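PDB 4L7A: uncharacterized protein, which is of unknown function but is probably a zinc-dependent metallopeptidase. Local coordinates for residues F186-A191 against L207-A212; N216-A221 against I228-L233. One frame throughout, in Å; residues are numbered along the deposited sequence.

How the contacts relate
Contacts 1 and 2 follow one another along the chain, and their centres are about 9 Å apart on the same side of the molecule. Both draw on the helical run 211-244: contact 1 includes its first two residues, contact 2 the place where it doubles back. They touch directly. Val187 CG1 of contact 1 reaches Ile229 CG2 of contact 2 at 4.1 Å, and Tyr209 CE2 lies 4.0 Å from Val217 CG2. The side chain of Thr208, in segment 207-212, touches His143, directly before the HEXXH sequence of helix 131-153, which in this clan probably supplies zinc ligands. Contact 2 lies farther out, its centre about 21 Å from the chain centre.

Contact 1 of 2, residues F186-A191 against L207-A212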
loop_
_atom_site.group_PDB
_atom_site.type_symbol
_atom_site.label_atom_id
_atom_site.label_comp_id
_atom_site.label_asym_id
_atom_site.label_seq_id
_atom_site.Cartn_x
_atom_site.Cartn_y
_atom_site.Cartn_z
ATOM N N PHE A 186 5.516 18.697 5.135
ATOM C CA PHE A 186 4.835 17.416 5.387
ATOM C C PHE A 186 3.868 17.141 4.256
ATOM O O PHE A 186 2.999 18.002 3.951
ATOM C CB PHE A 186 4.057 17.482 6.710
ATOM C CG PHE A 186 4.945 17.659 7.931
ATOM C CD1 PHE A 186 6.054 16.834 8.125
ATOM C CD2 PHE A 186 4.691 18.638 8.849
ATOM C CE1 PHE A 186 6.864 16.990 9.211
ATOM C CE2 PHE A 186 5.512 18.794 9.944
ATOM C CZ PHE A 186 6.608 17.998 10.109
ATOM N N VAL A 187 4.001 15.962 3.634
ATOM C CA VAL A 187 3.139 15.588 2.530
ATOM C C VAL A 187 1.697 15.259 2.904
ATOM O O VAL A 187 0.829 15.310 2.050
ATOM C CB VAL A 187 3.720 14.437 1.662
ATOM C CG1 VAL A 187 4.968 14.920 0.894
ATOM C CG2 VAL A 187 4.052 13.162 2.493
ATOM N N THR A 188 1.449 14.925 4.162
ATOM C CA THR A 188 0.126 14.661 4.695
ATOM C C THR A 188 0.132 15.049 6.159
ATOM O O THR A 188 1.188 15.181 6.766
ATOM C CB THR A 188 -0.212 13.130 4.668
ATOM O OG1 THR A 188 0.755 12.380 5.419
ATOM C CG2 THR A 188 -0.282 12.621 3.299
ATOM N N PRO A 189 -1.033 15.182 6.769
ATOM C CA PRO A 189 -1.062 15.413 8.234
ATOM C C PRO A 189 -0.332 14.356 9.010
ATOM O O PRO A 189 0.429 14.681 9.925
ATOM C CB PRO A 189 -2.553 15.343 8.558
ATOM C CG PRO A 189 -3.196 15.913 7.312
ATOM C CD PRO A 189 -2.358 15.355 6.160
ATOM N N TYR A 190 -0.531 13.086 8.645
ATOM C CA TYR A 190 0.140 11.968 9.326
ATOM C C TYR A 190 1.663 11.987 9.235
ATOM O O TYR A 190 2.357 11.591 10.172
ATOM C CB TYR A 190 -0.394 10.640 8.764
ATOM C CG TYR A 190 -0.035 9.449 9.572
ATOM C CD1 TYR A 190 -0.267 9.410 10.919
ATOM C CD2 TYR A 190 0.429 8.321 8.985
ATOM C CE1 TYR A 190 0.035 8.289 11.658
ATOM C CE2 TYR A 190 0.747 7.186 9.740
ATOM C CZ TYR A 190 0.535 7.173 11.027
ATOM O OH TYR A 190 0.822 6.034 11.757
ATOM N N ALA A 191 2.186 12.486 8.132
ATOM C CA ALA A 191 3.642 12.681 7.980
ATOM C C ALA A 191 4.199 13.675 8.979
ATOM O O ALA A 191 5.358 13.560 9.401
ATOM C CB ALA A 191 3.984 13.116 6.597
ATOM N N LEU A 207 5.103 7.147 -4.447
ATOM C CA LEU A 207 4.863 6.012 -5.285
ATOM C C LEU A 207 3.447 5.933 -5.846
ATOM O O LEU A 207 3.280 5.396 -6.891
ATOM C CB LEU A 207 5.232 4.691 -4.565
ATOM C CG LEU A 207 6.704 4.469 -4.274
ATOM C CD1 LEU A 207 6.930 3.086 -3.603
ATOM C CD2 LEU A 207 7.484 4.552 -5.596
ATOM N N THR A 208 2.442 6.452 -5.141
ATOM C CA THR A 208 1.054 6.268 -5.512
ATOM C C THR A 208 0.364 7.538 -6.100
ATOM O O THR A 208 -0.522 7.398 -6.924
ATOM C CB THR A 208 0.183 5.810 -4.327
ATOM O OG1 THR A 208 0.236 6.764 -3.257
ATOM C CG2 THR A 208 0.635 4.493 -3.806
ATOM N N TYR A 209 0.794 8.745 -5.701
ATOM C CA TYR A 209 0.176 10.003 -6.210
ATOM C C TYR A 209 0.451 10.228 -7.712
ATOM O O TYR A 209 1.615 10.160 -8.135
ATOM C CB TYR A 209 0.704 11.215 -5.457
ATOM C CG TYR A 209 0.130 11.452 -4.072
ATOM C CD1 TYR A 209 -0.537 10.452 -3.381
ATOM C CD2 TYR A 209 0.395 12.650 -3.395
ATOM C CE1 TYR A 209 -1.062 10.681 -2.108
ATOM C CE2 TYR A 209 -0.109 12.877 -2.117
ATOM C CZ TYR A 209 -0.842 11.909 -1.489
ATOM O OH TYR A 209 -1.315 12.122 -0.238
ATOM N N PRO A 210 -0.600 10.440 -8.518
ATOM C CA PRO A 210 -0.305 10.879 -9.852
ATOM C C PRO A 210 0.370 12.250 -9.768
ATOM O O PRO A 210 0.265 12.994 -8.772
ATOM C CB PRO A 210 -1.680 11.016 -10.505
ATOM C CG PRO A 210 -2.592 10.113 -9.721
ATOM C CD PRO A 210 -2.032 10.185 -8.320
ATOM N N GLU A 211 1.018 12.573 -10.831
ATOM C CA GLU A 211 1.728 13.793 -10.924
ATOM C C GLU A 211 0.914 15.024 -10.500
ATOM O O GLU A 211 1.427 15.837 -9.739
ATOM C CB GLU A 211 2.222 13.914 -12.344
ATOM C CG GLU A 211 3.227 15.001 -12.542
ATOM C CD GLU A 211 3.646 15.110 -13.999
ATOM O OE1 GLU A 211 4.166 14.104 -14.561
ATOM O OE2 GLU A 211 3.411 16.193 -14.567
ATOM N N ALA A 212 -0.346 15.125 -10.918
ATOM C CA ALA A 212 -1.137 16.310 -10.600
ATOM C C ALA A 212 -1.380 16.432 -9.080
ATOM O O ALA A 212 -1.370 17.528 -8.494
ATOM C CB ALA A 212 -2.456 16.289 -11.353
HETATM O O HOH W 1 -1.480 14.657 0.666
#
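An ST motif in the loop between helices 178-181 and 195-208, built on Thr188, meets the phenol end of Tyr209 where the chain turns from helix 195-208 into helix 211-244. The contact is slight, burying 65 Å². Thr188 offers its methyl: CG2 lies 3.7 Å from Tyr209 OH, the two side chains meeting at a slant. Its hydroxyl is engaged within the loop. With chi1 at 58°, OG1 lies between the backbone N and the carbonyl carbon, and there it accepts from Ala191 N at 3.1 Å (N-H...O angle 151°), three residues on; the same amide makes only a weak bond to Thr188 O. Glu201 of helix 195-208 is a second hydrogen-bonding partner of OG1, tying the turn to the helix that follows it. Replacing Thr188 with alanine would probably leave Ala191 N with just its weak backbone bond, deprive Glu201 of a partner and open a gap beside the tyrosine hydroxyl. Tyr209 is the first residue to leave helical geometry after helix 195-208, and its side chain reaches back towards the loop. The polar join is made through water: one molecule donates to Val187 O at 2.8 Å and hydrogen-bonds to Tyr209 OH at 2.7 Å.

Contact 2 of 2, residues N216-A221 against I228-L233; sequences NVMTLA and IIDQKL
Selenomethionine Met218 and Ile229 lie alongside each other, their side chains running in opposite directions, at the reversal of the helical run 211-244. The segments 216-221 and 228-233 are inclined at 132° between their N-to-C directions, nearer antiparallel than parallel, and their axes come no closer than 11.2 Å, a spacing bridged by side chains. Ile229 and Met218 make up most of the contact surface, in nearly equal measure. The isoleucine CG1 stands beside the backbone N and its chain is extended at chi2 (169°), which carries CD1 out towards the facing helix. CD1 ends 3.9 Å from Ala221 CB and 4.2 Å from Val217 CG1; the isoleucine and Val217 meet at about a right angle, methyl to methyl. Val217 and Ala221, four residues apart and so one turn along the same helix face, thus receive the tip of one branch. The other branch turns to Met218, whose chain is bent at both chi2 and chi3 (chi3 -87°). The bends lay SE against the isoleucine, 3.7 Å from Ile229 CG2 and 4.0 Å from Ile229 CB. Met218 CE is modelled implausibly near the carboxylate of exposed Asp230, so the detail of that end is doubtful. Trp214, from the beginning of the same helical run, also packs on Ile229. The well-defined contacts are apolar, burying most of the 190 Å² between the segments, and no direct polar bond joins the two, so close packing and the exclusion of water probably account for most of the attraction.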
loop_
_atom_site.group_PDB
_atom_site.type_symbol
_atom_site.label_atom_id
_atom_site.label_comp_id
_atom_site.label_asym_id
_atom_site.label_seq_id
_atom_site.Cartn_x
_atom_site.Cartn_y
_atom_site.Cartn_z
ATOM N N ASN A 216 -0.024 19.275 -6.643
ATOM C CA ASN A 216 -0.921 20.047 -5.823
ATOM C C ASN A 216 -0.345 20.194 -4.394
ATOM O O ASN A 216 -0.446 21.253 -3.753
ATOM C CB ASN A 216 -2.298 19.408 -5.771
ATOM C CG ASN A 216 -3.267 20.261 -5.009
ATOM O OD1 ASN A 216 -3.503 21.415 -5.366
ATOM N ND2 ASN A 216 -3.815 19.732 -3.949
ATOM N N VAL A 217 0.262 19.116 -3.873
ATOM C CA VAL A 217 0.889 19.205 -2.552
ATOM C C VAL A 217 1.999 20.236 -2.565
ATOM O O VAL A 217 2.102 21.036 -1.659
ATOM C CB VAL A 217 1.414 17.821 -2.049
ATOM C CG1 VAL A 217 2.191 17.969 -0.756
ATOM C CG2 VAL A 217 0.247 16.851 -1.824
HETATM N N MSE A 218 2.845 20.210 -3.602
HETATM C CA MSE A 218 3.907 21.193 -3.753
HETATM C C MSE A 218 3.352 22.612 -3.829
HETATM O O MSE A 218 3.900 23.526 -3.229
HETATM C CB MSE A 218 4.734 20.924 -5.026
HETATM C CG MSE A 218 5.378 19.601 -5.069
HETATM SE SE MSE A 218 6.624 19.242 -3.551
HETATM C CE MSE A 218 8.234 20.045 -4.401
ATOM N N THR A 219 2.265 22.810 -4.568
ATOM C CA THR A 219 1.621 24.104 -4.602
ATOM C C THR A 219 1.202 24.550 -3.188
ATOM O O THR A 219 1.464 25.669 -2.816
ATOM C CB THR A 219 0.395 24.072 -5.517
ATOM O OG1 THR A 219 0.835 23.754 -6.815
ATOM C CG2 THR A 219 -0.305 25.393 -5.574
ATOM N N LEU A 220 0.543 23.679 -2.423
ATOM C CA LEU A 220 0.115 24.050 -1.074
ATOM C C LEU A 220 1.328 24.245 -0.190
ATOM O O LEU A 220 1.290 25.009 0.759
ATOM C CB LEU A 220 -0.780 23.002 -0.451
ATOM C CG LEU A 220 -2.162 22.823 -1.050
ATOM C CD1 LEU A 220 -2.849 21.572 -0.552
ATOM C CD2 LEU A 220 -3.029 24.058 -0.759
ATOM N N ALA A 221 2.421 23.588 -0.510
ATOM C CA ALA A 221 3.640 23.794 0.275
ATOM C C ALA A 221 4.270 25.184 0.105
ATOM O O ALA A 221 4.895 25.714 1.058
ATOM C CB ALA A 221 4.645 22.713 -0.038
ATOM N N ILE A 228 11.644 21.953 1.385
ATOM C CA ILE A 228 11.712 20.970 2.433
ATOM C C ILE A 228 11.266 19.558 1.924
ATOM O O ILE A 228 11.935 18.551 2.182
ATOM C CB ILE A 228 10.911 21.401 3.647
ATOM C CG1 ILE A 228 11.478 22.702 4.238
ATOM C CG2 ILE A 228 11.037 20.350 4.703
ATOM C CD1 ILE A 228 10.510 23.437 5.190
ATOM N N ILE A 229 10.167 19.524 1.182
ATOM C CA ILE A 229 9.703 18.303 0.561
ATOM C C ILE A 229 10.732 17.793 -0.457
ATOM O O ILE A 229 11.029 16.579 -0.473
ATOM C CB ILE A 229 8.354 18.455 -0.044
ATOM C CG1 ILE A 229 7.346 18.701 1.063
ATOM C CG2 ILE A 229 7.929 17.176 -0.782
ATOM C CD1 ILE A 229 5.996 19.132 0.580
ATOM N N ASP A 230 11.295 18.704 -1.256
ATOM C CA ASP A 230 12.334 18.336 -2.199
ATOM C C ASP A 230 13.532 17.665 -1.498
ATOM O O ASP A 230 14.014 16.631 -1.932
ATOM C CB ASP A 230 12.808 19.565 -2.994
ATOM C CG ASP A 230 11.752 20.037 -4.027
ATOM O OD1 ASP A 230 10.990 19.175 -4.530
ATOM O OD2 ASP A 230 11.715 21.250 -4.340
ATOM N N GLN A 231 13.964 18.225 -0.384
ATOM C CA GLN A 231 15.098 17.665 0.337
ATOM C C GLN A 231 14.797 16.248 0.887
ATOM O O GLN A 231 15.634 15.336 0.783
ATOM C CB GLN A 231 15.470 18.615 1.469
ATOM C CG GLN A 231 16.612 18.124 2.290
ATOM C CD GLN A 231 16.927 19.070 3.424
ATOM O OE1 GLN A 231 16.307 20.104 3.579
ATOM N NE2 GLN A 231 17.918 18.725 4.197
ATOM N N LYS A 232 13.609 16.079 1.476
ATOM C CA LYS A 232 13.166 14.783 1.978
ATOM C C LYS A 232 13.098 13.741 0.883
ATOM O O LYS A 232 13.622 12.599 1.016
ATOM C CB LYS A 232 11.780 14.915 2.655
ATOM C CG LYS A 232 11.866 15.670 3.955
ATOM C CD LYS A 232 10.490 15.861 4.602
ATOM C CE LYS A 232 10.625 16.457 5.957
ATOM N NZ LYS A 232 9.265 16.751 6.596
ATOM N N LEU A 233 12.500 14.131 -0.235
ATOM C CA LEU A 233 12.391 13.202 -1.365
ATOM C C LEU A 233 13.734 12.822 -1.941
ATOM O O LEU A 233 13.931 11.663 -2.317
ATOM C CB LEU A 233 11.477 13.764 -2.442
ATOM C CG LEU A 233 11.351 12.959 -3.725
ATOM C CD1 LEU A 233 10.617 11.649 -3.503
ATOM C CD2 LEU A 233 10.611 13.788 -4.800
#